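Phthiocerol/phenolphthiocerol synthesis polyketide synthase type I PpsC (Mycobacterium tuberculosis, PDB 5NJI) probably takes part in building phthiocerol lipids as a type I polyketide synthase, its dehydratase domain, bound here to an enoyl-CoA, probably removing water from beta-hydroxyacyl intermediates. Local coordinates at residues 185-188 against 189-193; 209-213 against 214-218; 220-223 against 224-227. The protein carries 1 engineered substitution. All coordinates share one frame; numbering follows the deposited sequence. Where two conformers were deposited one is given.

Contact 1: 185-188 against 189-193; sequences QQHG and PAFQG. With 8Z2 (~{S}-[2-[3-[[(2~{R})-4-[[[(2~{R},3~{S},4~{R},5~{R})-5-(6-aminopurin-9-yl)-4-oxidanyl-3-phosphonooxy-oxolan-2-yl]methoxy-oxidanyl-phosphoryl]oxy-oxidanyl-phosphoryl]oxy-3,3-dimethyl-2-oxidanyl-butanoyl]amino]propanoylamino]ethyl] (~{E})-dodec-2-enethioate), chain B.
His187 and Phe191 come together across a tight turn, their CA atoms 5.6 Å apart. The chain leaves the short strand 185-187, passes through Gly188 and at once coils into a single 3-10 turn, 189-191. Phe191 N donates to Gly188 O at 3.0 Å. One residue on, Gln192 N reaches Pro189 O at 3.2 Å. Gln192 then sits at the centre of an inverse gamma turn, closed by a weak bond from Gly193 N to Phe191 O, which redirects the chain toward strand 194-200.

Gly188-Pro189-Ala190-Phe191 corresponds to the GPxF signature of polyketide synthase dehydratases, whose fold is a double hotdog. The proline starts the 3-10 turn, and the phenylalanine that ends it comes back against the residue before the glycine. There the CD2 corner of the imidazole of His187 lies 3.6 Å from Phe191 CB. Phe191 CG lies anti to its carbonyl carbon (chi1 -75°), which turns the ring away from the strand and leaves CB as the atom nearest His187. The two rings are obliquely set, with planes at 39°. Phe60 meets both rings, and His187 NE2 makes a weak hydrogen bond to Asp230.

The polar tie belongs to Gln192. Its chain runs extended beyond CG, passing within 3.4 Å of Gly188 O at CG, and delivers NE2 to His187 O at 2.9 Å. This bond is almost straight (170°), and the oxygen lies in the plane of the donating amide. On the ligand side, Gln185 OE1 approaches CA2 of the bound acyl-CoA to 3.3 Å, while Gln185 NE2 gives a weak hydrogen bond to Val262 O.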
loop_
_atom_site.group_PDB
_atom_site.type_symbol
_atom_site.label_atom_id
_atom_site.label_comp_id
_atom_site.label_asym_id
_atom_site.label_seq_id
_atom_site.Cartn_x
_atom_site.Cartn_y
_atom_site.Cartn_z
ATOM N N GLN A 185 -5.838 15.012 -0.490
ATOM C CA GLN A 185 -5.902 13.552 -0.484
ATOM C C GLN A 185 -7.375 13.192 -0.338
ATOM O O GLN A 185 -7.944 13.323 0.749
ATOM C CB GLN A 185 -5.079 13.024 0.681
ATOM C CG GLN A 185 -4.930 11.548 0.769
ATOM C CD GLN A 185 -3.531 11.154 0.436
ATOM O OE1 GLN A 185 -3.295 10.542 -0.597
ATOM N NE2 GLN A 185 -2.576 11.546 1.286
ATOM N N GLN A 186 -7.992 12.739 -1.421
ATOM C CA GLN A 186 -9.442 12.594 -1.511
ATOM C C GLN A 186 -9.805 11.108 -1.639
ATOM O O GLN A 186 -9.983 10.574 -2.737
ATOM C CB GLN A 186 -9.978 13.409 -2.692
ATOM C CG GLN A 186 -9.657 14.912 -2.607
ATOM C CD GLN A 186 -9.606 15.578 -3.978
ATOM O OE1 GLN A 186 -8.532 15.871 -4.493
ATOM N NE2 GLN A 186 -10.771 15.815 -4.572
ATOM N N HIS A 187 -9.935 10.446 -0.503
ATOM C CA HIS A 187 -10.341 9.048 -0.477
ATOM C C HIS A 187 -11.845 8.936 -0.688
ATOM O O HIS A 187 -12.628 9.466 0.110
ATOM C CB HIS A 187 -9.992 8.405 0.864
ATOM C CG HIS A 187 -8.526 8.250 1.134
ATOM N ND1 HIS A 187 -7.820 9.115 1.940
ATOM C CD2 HIS A 187 -7.648 7.290 0.756
ATOM C CE1 HIS A 187 -6.567 8.708 2.032
ATOM N NE2 HIS A 187 -6.439 7.594 1.333
ATOM N N GLY A 188 -12.257 8.208 -1.720
ATOM C CA GLY A 188 -13.654 7.910 -1.914
ATOM C C GLY A 188 -14.118 6.764 -1.033
ATOM O O GLY A 188 -13.372 6.223 -0.215
ATOM N N PRO A 189 -15.383 6.365 -1.206
ATOM C CA PRO A 189 -15.983 5.415 -0.248
ATOM C C PRO A 189 -15.233 4.100 -0.104
ATOM O O PRO A 189 -15.174 3.534 0.996
ATOM C CB PRO A 189 -17.389 5.206 -0.822
ATOM C CG PRO A 189 -17.689 6.486 -1.532
ATOM C CD PRO A 189 -16.390 6.946 -2.117
ATOM N N ALA A 190 -14.655 3.585 -1.188
ATOM C CA ALA A 190 -13.979 2.309 -1.101
ATOM C C ALA A 190 -12.798 2.352 -0.139
ATOM O O ALA A 190 -12.435 1.313 0.406
ATOM C CB ALA A 190 -13.525 1.865 -2.482
ATOM N N PHE A 191 -12.215 3.520 0.096
ATOM C CA PHE A 191 -11.049 3.668 0.958
ATOM C C PHE A 191 -11.380 4.193 2.343
ATOM O O PHE A 191 -10.470 4.371 3.144
ATOM C CB PHE A 191 -10.025 4.608 0.303
ATOM C CG PHE A 191 -9.263 3.983 -0.835
ATOM C CD1 PHE A 191 -9.813 3.886 -2.099
ATOM C CD2 PHE A 191 -7.987 3.479 -0.626
ATOM C CE1 PHE A 191 -9.123 3.283 -3.144
ATOM C CE2 PHE A 191 -7.280 2.872 -1.673
ATOM C CZ PHE A 191 -7.843 2.787 -2.935
ATOM N N GLN A 192 -12.651 4.462 2.640
ATOM C CA GLN A 192 -13.028 5.040 3.929
ATOM C C GLN A 192 -13.293 3.922 4.936
ATOM O O GLN A 192 -14.416 3.687 5.401
ATOM C CB GLN A 192 -14.234 5.955 3.755
ATOM C CG GLN A 192 -13.901 7.261 3.019
ATOM C CD GLN A 192 -15.142 8.052 2.635
ATOM O OE1 GLN A 192 -16.199 7.873 3.232
ATOM N NE2 GLN A 192 -15.025 8.912 1.618
ATOM N N GLY A 193 -12.211 3.240 5.287
ATOM C CA GLY A 193 -12.261 2.089 6.160
ATOM C C GLY A 193 -11.956 2.333 7.619
ATOM O O GLY A 193 -12.086 1.406 8.412
HETATM C C2 8Z2 B . 16.584 5.547 -7.777
HETATM C C4 8Z2 B . 15.935 7.777 -8.074
HETATM C C5 8Z2 B . 16.447 7.759 -9.282
HETATM C C6 8Z2 B . 17.038 6.688 -9.749
HETATM C C8 8Z2 B . 15.664 9.702 -8.995
HETATM C C10 8Z2 B . -0.471 11.652 6.638
HETATM C C11 8Z2 B . 0.427 12.108 7.716
HETATM C C12 8Z2 B . 0.626 13.573 7.639
HETATM N N9 8Z2 B . 15.394 8.968 -7.919
HETATM N N7 8Z2 B . 16.254 8.925 -9.842
HETATM N N3 8Z2 B . 15.990 6.682 -7.295
HETATM N N1 8Z2 B . 17.131 5.570 -9.028
HETATM N N6 8Z2 B . 17.504 6.819 -10.966
HETATM C "C1'" 8Z2 B . 14.805 8.904 -6.430
HETATM C "C2'" 8Z2 B . 16.047 9.194 -5.676
HETATM O "O2'" 8Z2 B . 15.926 8.161 -4.708
HETATM C "C3'" 8Z2 B . 15.826 10.731 -5.230
HETATM O "O3'" 8Z2 B . 17.125 11.315 -4.924
HETATM C "C4'" 8Z2 B . 14.469 10.363 -4.327
HETATM O "O4'" 8Z2 B . 13.768 9.585 -5.405
HETATM C "C5'" 8Z2 B . 13.445 11.337 -3.766
HETATM O "O5'" 8Z2 B . 12.755 12.092 -4.690
HETATM P P1 8Z2 B . 13.325 13.002 -5.705
HETATM O O11 8Z2 B . 13.478 12.030 -6.782
HETATM O O12 8Z2 B . 14.709 13.497 -5.493
HETATM O O6 8Z2 B . 12.290 14.288 -6.138
HETATM P P2 8Z2 B . 11.511 14.262 -7.551
HETATM O O21 8Z2 B . 12.099 13.200 -8.574
HETATM O O22 8Z2 B . 11.241 15.356 -8.392
HETATM O O7 8Z2 B . 10.107 13.781 -6.868
HETATM C CPA 8Z2 B . 9.741 13.743 -5.478
HETATM C CPB 8Z2 B . 8.289 13.193 -5.498
HETATM C CP8 8Z2 B . 8.337 11.845 -6.240
HETATM C CP7 8Z2 B . 7.735 12.996 -4.124
HETATM C CP9 8Z2 B . 7.411 14.180 -6.259
HETATM O OP3 8Z2 B . 9.187 11.048 -5.513
HETATM C CP6 8Z2 B . 6.965 11.141 -6.398
HETATM O OP2 8Z2 B . 6.117 11.687 -7.006
HETATM N NP2 8Z2 B . 6.868 9.878 -6.008
HETATM C CP5 8Z2 B . 5.703 9.031 -6.133
HETATM C CP4 8Z2 B . 4.879 9.103 -4.862
HETATM C CP3 8Z2 B . 3.640 8.197 -5.043
HETATM O OP1 8Z2 B . 3.241 7.944 -6.128
HETATM N NP1 8Z2 B . 3.047 7.744 -3.965
HETATM C CP2 8Z2 B . 1.920 6.862 -4.019
HETATM C CP1 8Z2 B . 0.665 7.584 -4.358
HETATM S S 8Z2 B . 0.178 8.719 -3.022
HETATM P P3 8Z2 B . 18.241 11.351 -6.285
HETATM O O31 8Z2 B . 17.219 11.847 -7.535
HETATM O O32 8Z2 B . 18.698 10.127 -6.802
HETATM O O33 8Z2 B . 19.390 12.261 -6.282
HETATM C CA1 8Z2 B . -0.337 7.747 -1.955
HETATM C CA2 8Z2 B . -0.871 8.379 -0.723
HETATM O OA1 8Z2 B . -0.375 6.558 -1.984
HETATM C CA3 8Z2 B . -1.332 7.485 0.360
HETATM C CA4 8Z2 B . -1.817 8.122 1.597
HETATM C CA5 8Z2 B . -2.025 7.146 2.727
HETATM C CA6 8Z2 B . -2.463 7.884 3.982
HETATM C CA7 8Z2 B . -1.270 8.589 4.668
HETATM C CA8 8Z2 B . -1.704 9.686 5.619
HETATM C CA9 8Z2 B . -0.592 10.176 6.586
#

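Contact 2: 209-213 against 214-218; sequences VRLPA and SARTG
Leu211 and Arg216 lie obliquely against each other, the leucine on the inner side of the bend and the arginine reaching back to its carbonyl oxygen. The arginine chain is extended from CG to NE, which carries the guanidinium from the far end of the turn to Leu211 O. NH2 of Arg216 bonds to that oxygen at 3.1 Å, in the carbonyl plane and on a lone pair, and the oxygen also lies close to the guanidinium plane. Arg216 NE adds a weak second bond to Leu211 O at 3.3 Å. One acceptor thus meets two N-H groups along the same edge, which limits how the flat group can rotate. Farther back, the aliphatic part of the arginine packs on the leucine, CG lying 3.9 Å from Leu211 CD2.

The other leucine branch points elsewhere: Leu211 CD1 meets Ala215 CB at 3.7 Å. CG of Leu211 stands opposite its backbone N (chi1 -173°), an orientation that sends the methyls inward, toward His225, just before helix 226-234, and Met228 within it.

Beneath these side chains the backbone makes two overlapping turns, both with type I angles, in the loop joining strand 205-209 to that helix. Ala215 N bonds to Pro212 O and Arg216 N to Ala213 O, each at 3.0 Å. A water extends the second turn, donating to Ala213 O and accepting from Thr217 N.

The bend therefore has two chemistries: methyl packing on the helix side, and on the exposed side a cation bound to a neutral carbonyl. The carbonyl dipole would probably stabilise the cation, but no carboxylate among these segments offsets its charge.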
loop_
_atom_site.group_PDB
_atom_site.type_symbol
_atom_site.label_atom_id
_atom_site.label_comp_id
_atom_site.label_asym_id
_atom_site.label_seq_id
_atom_site.Cartn_x
_atom_site.Cartn_y
_atom_site.Cartn_z
ATOM N N VAL A 209 -10.729 -0.781 11.917
ATOM C CA VAL A 209 -10.786 -0.716 10.461
ATOM C C VAL A 209 -11.703 -1.789 9.902
ATOM O O VAL A 209 -11.951 -2.827 10.512
ATOM C CB VAL A 209 -9.384 -0.808 9.818
ATOM C CG1 VAL A 209 -8.526 0.359 10.299
ATOM C CG2 VAL A 209 -8.713 -2.149 10.067
ATOM N N ARG A 210 -12.225 -1.511 8.709
ATOM C CA ARG A 210 -13.079 -2.442 8.002
ATOM C C ARG A 210 -12.867 -2.194 6.521
ATOM O O ARG A 210 -12.489 -1.095 6.115
ATOM C CB ARG A 210 -14.551 -2.248 8.352
ATOM C CG ARG A 210 -15.151 -1.047 7.662
ATOM C CD ARG A 210 -16.546 -0.750 8.156
ATOM N NE ARG A 210 -17.504 -1.768 7.741
ATOM C CZ ARG A 210 -18.106 -1.775 6.554
ATOM N NH1 ARG A 210 -17.841 -0.824 5.664
ATOM N NH2 ARG A 210 -18.971 -2.732 6.250
ATOM N N LEU A 211 -13.081 -3.225 5.725
ATOM C CA LEU A 211 -12.957 -3.098 4.291
ATOM C C LEU A 211 -14.321 -2.762 3.702
ATOM O O LEU A 211 -15.245 -3.577 3.827
ATOM C CB LEU A 211 -12.434 -4.385 3.703
ATOM C CG LEU A 211 -12.086 -4.352 2.224
ATOM C CD1 LEU A 211 -10.922 -3.364 1.963
ATOM C CD2 LEU A 211 -11.718 -5.731 1.731
ATOM N N PRO A 212 -14.509 -1.581 3.105
ATOM C CA PRO A 212 -15.823 -1.260 2.541
ATOM C C PRO A 212 -16.215 -2.246 1.456
ATOM O O PRO A 212 -15.374 -2.817 0.764
ATOM C CB PRO A 212 -15.641 0.156 1.987
ATOM C CG PRO A 212 -14.533 0.741 2.792
ATOM C CD PRO A 212 -13.604 -0.419 3.036
ATOM N N ALA A 213 -17.530 -2.443 1.312
ATOM C CA ALA A 213 -18.033 -3.422 0.358
ATOM C C ALA A 213 -17.557 -3.129 -1.054
ATOM O O ALA A 213 -17.269 -4.061 -1.818
ATOM C CB ALA A 213 -19.561 -3.458 0.393
ATOM N N SER A 214 -17.475 -1.846 -1.425
ATOM C CA SER A 214 -17.089 -1.487 -2.786
ATOM C C SER A 214 -15.625 -1.755 -3.078
ATOM O O SER A 214 -15.195 -1.573 -4.221
ATOM C CB SER A 214 -17.401 -0.013 -3.067
ATOM O OG SER A 214 -16.699 0.854 -2.186
ATOM N N ALA A 215 -14.848 -2.156 -2.084
ATOM C CA ALA A 215 -13.477 -2.581 -2.290
ATOM C C ALA A 215 -13.346 -4.091 -2.421
ATOM O O ALA A 215 -12.245 -4.576 -2.700
ATOM C CB ALA A 215 -12.601 -2.093 -1.134
ATOM N N ARG A 216 -14.432 -4.856 -2.242
ATOM C CA ARG A 216 -14.281 -6.301 -2.146
ATOM C C ARG A 216 -14.304 -7.029 -3.489
ATOM O O ARG A 216 -13.581 -8.019 -3.640
ATOM C CB ARG A 216 -15.360 -6.893 -1.216
ATOM C CG ARG A 216 -15.186 -6.516 0.218
ATOM C CD ARG A 216 -16.309 -7.033 1.128
ATOM N NE ARG A 216 -16.100 -6.485 2.460
ATOM C CZ ARG A 216 -15.967 -7.189 3.580
ATOM N NH1 ARG A 216 -16.067 -8.509 3.579
ATOM N NH2 ARG A 216 -15.758 -6.551 4.723
ATOM N N THR A 217 -15.097 -6.578 -4.464
ATOM C CA THR A 217 -15.122 -7.242 -5.766
ATOM C C THR A 217 -13.761 -7.166 -6.446
ATOM O O THR A 217 -13.029 -6.180 -6.317
ATOM C CB THR A 217 -16.184 -6.614 -6.680
ATOM O OG1 THR A 217 -17.478 -6.810 -6.109
ATOM C CG2 THR A 217 -16.172 -7.257 -8.069
ATOM N N GLY A 218 -13.441 -8.221 -7.193
ATOM C CA GLY A 218 -12.260 -8.248 -8.031
ATOM C C GLY A 218 -10.976 -8.517 -7.292
ATOM O O GLY A 218 -9.897 -8.255 -7.836
HETATM O O HOH W 1 -17.020 -4.539 -4.565
#

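Contact 3: 220-223 against 224-227; sequences REFM and LHPV
Leu224 O, at the first residue of 224-227, lies 3.7 Å from Phe222 CB. Glu75 of helix 70-84 accepts hydrogen bonds from the backbone N atoms of Met223 and Leu224. The segment leads into helix 226-234, and His225 and Pro226 open the HPxxxD sequence motif of polyketide synthase dehydratases, with His225 as the N-cap.

His225 is where the two segments meet through aromatic rings. Phe222 points an edge at the imidazole in a T-shaped (edge-to-face) pair, the centroids 5.1 Å apart and the planes at 77°. The phenyl CD2 stands over the centre of the imidazole face, 3.9 Å above it. The histidine takes a chi1 of -163°, CG lying opposite its backbone N, and the ring can then serve three neighbours: Phe222 over a face, Val227 at the ND1 edge, and Ala215 O, which accepts from NE2.

Pro226, the first residue of the helix, comes at Phe222 differently. Its CD lies over a face of the phenyl ring, 4.0 Å from the centroid and 21° off the normal, a CH-pi contact. Phe222 thus gives its edge to one residue and a face to the next, and its CD2 atom is close to both.

Val227 completes the cap with its amide. In the first turn of a helix the amides have no helical carbonyl one turn back to bond to; here Val227 N donates to His225 ND1 at 3.2 Å, close to the imidazole plane.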
loop_
_atom_site.group_PDB
_atom_site.type_symbol
_atom_site.label_atom_id
_atom_site.label_comp_id
_atom_site.label_asym_id
_atom_site.label_seq_id
_atom_site.Cartn_x
_atom_site.Cartn_y
_atom_site.Cartn_z
ATOM N N ARG A 220 -10.069 -11.555 -5.522
ATOM C CA ARG A 220 -9.586 -12.925 -5.422
ATOM C C ARG A 220 -8.066 -13.155 -5.687
ATOM O O ARG A 220 -7.492 -14.063 -5.192
ATOM C CB ARG A 220 -10.399 -13.888 -6.312
ATOM C CG ARG A 220 -10.859 -13.343 -7.673
ATOM C CD ARG A 220 -11.534 -11.941 -7.822
ATOM N NE ARG A 220 -13.003 -11.902 -7.646
ATOM C CZ ARG A 220 -13.736 -11.504 -6.591
ATOM N NH1 ARG A 220 -13.256 -11.050 -5.425
ATOM N NH2 ARG A 220 -15.019 -11.535 -6.743
ATOM N N GLU A 221 -7.482 -12.410 -6.618
ATOM C CA GLU A 221 -6.104 -12.653 -7.021
ATOM C C GLU A 221 -5.086 -11.876 -6.198
ATOM O O GLU A 221 -3.885 -12.025 -6.444
ATOM C CB GLU A 221 -5.913 -12.314 -8.506
ATOM C CG GLU A 221 -6.836 -13.079 -9.437
ATOM C CD GLU A 221 -6.615 -14.577 -9.370
ATOM O OE1 GLU A 221 -5.445 -14.997 -9.243
ATOM O OE2 GLU A 221 -7.608 -15.333 -9.434
ATOM N N PHE A 222 -5.512 -11.085 -5.214
ATOM C CA PHE A 222 -4.562 -10.249 -4.487
ATOM C C PHE A 222 -3.801 -11.049 -3.437
ATOM O O PHE A 222 -4.394 -11.815 -2.671
ATOM C CB PHE A 222 -5.257 -9.077 -3.792
ATOM C CG PHE A 222 -5.869 -8.059 -4.725
ATOM C CD1 PHE A 222 -5.405 -7.883 -6.012
ATOM C CD2 PHE A 222 -6.899 -7.247 -4.281
ATOM C CE1 PHE A 222 -5.967 -6.932 -6.846
ATOM C CE2 PHE A 222 -7.462 -6.308 -5.095
ATOM C CZ PHE A 222 -6.999 -6.145 -6.392
ATOM N N MET A 223 -2.537 -10.734 -3.344
ATOM C CA MET A 223 -1.665 -11.271 -2.318
ATOM C C MET A 223 -1.887 -10.352 -1.073
ATOM O O MET A 223 -2.094 -10.795 0.032
ATOM C CB MET A 223 -0.159 -11.268 -2.669
ATOM C CG MET A 223 0.261 -12.121 -3.838
ATOM S SD MET A 223 0.097 -13.816 -3.382
ATOM C CE MET A 223 1.353 -13.916 -2.149
ATOM N N LEU A 224 -2.008 -9.127 -1.340
ATOM C CA LEU A 224 -2.111 -8.039 -0.338
ATOM C C LEU A 224 -3.148 -7.041 -0.853
ATOM O O LEU A 224 -3.063 -6.694 -1.945
ATOM C CB LEU A 224 -0.702 -7.316 -0.197
ATOM C CG LEU A 224 -0.340 -6.169 0.757
ATOM C CD1 LEU A 224 -0.621 -6.551 2.202
ATOM C CD2 LEU A 224 1.102 -5.648 0.615
ATOM N N HIS A 225 -4.208 -6.908 -0.284
ATOM C CA HIS A 225 -5.304 -6.070 -0.775
ATOM C C HIS A 225 -4.855 -4.574 -0.650
ATOM O O HIS A 225 -4.729 -4.126 0.401
ATOM C CB HIS A 225 -6.664 -6.306 -0.024
ATOM C CG HIS A 225 -7.863 -5.769 -0.752
ATOM N ND1 HIS A 225 -7.912 -4.501 -1.261
ATOM C CD2 HIS A 225 -9.036 -6.349 -1.108
ATOM C CE1 HIS A 225 -9.055 -4.322 -1.887
ATOM N NE2 HIS A 225 -9.756 -5.426 -1.804
ATOM N N PRO A 226 -4.650 -3.867 -1.751
ATOM C CA PRO A 226 -4.155 -2.514 -1.680
ATOM C C PRO A 226 -5.044 -1.540 -0.855
ATOM O O PRO A 226 -4.606 -0.664 -0.230
ATOM C CB PRO A 226 -4.108 -2.066 -3.162
ATOM C CG PRO A 226 -4.086 -3.273 -3.928
ATOM C CD PRO A 226 -4.728 -4.347 -3.137
ATOM N N VAL A 227 -6.343 -1.727 -0.964
ATOM C CA VAL A 227 -7.230 -0.742 -0.300
ATOM C C VAL A 227 -7.091 -0.923 1.199
ATOM O O VAL A 227 -7.024 -0.068 1.971
ATOM C CB VAL A 227 -8.746 -0.882 -0.682
ATOM C CG1 VAL A 227 -9.600 0.080 0.055
ATOM C CG2 VAL A 227 -8.889 -0.821 -2.188
#

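In the fold
All three contacts gather round the start of helix 226-234. Contact 3, mostly buried, forms that start, and its rings pack without a hydrogen bond between the segments. Contact 2 lies nearer the surface, with peptide and guanidinium bonds outside and methyls inside; it is joined to contact 3 through Ala215 and His225. Contact 1, partly buried, mixes turn bonds with aromatic packing and alone touches the ligand, through Gln185. It meets contact 2 at Gly193 O and Arg210 N, and again where Ala190 packs on Pro212 and Ser214. Val227 CG1 lies against Phe191, Leu211 and Ala215, drawing on all three.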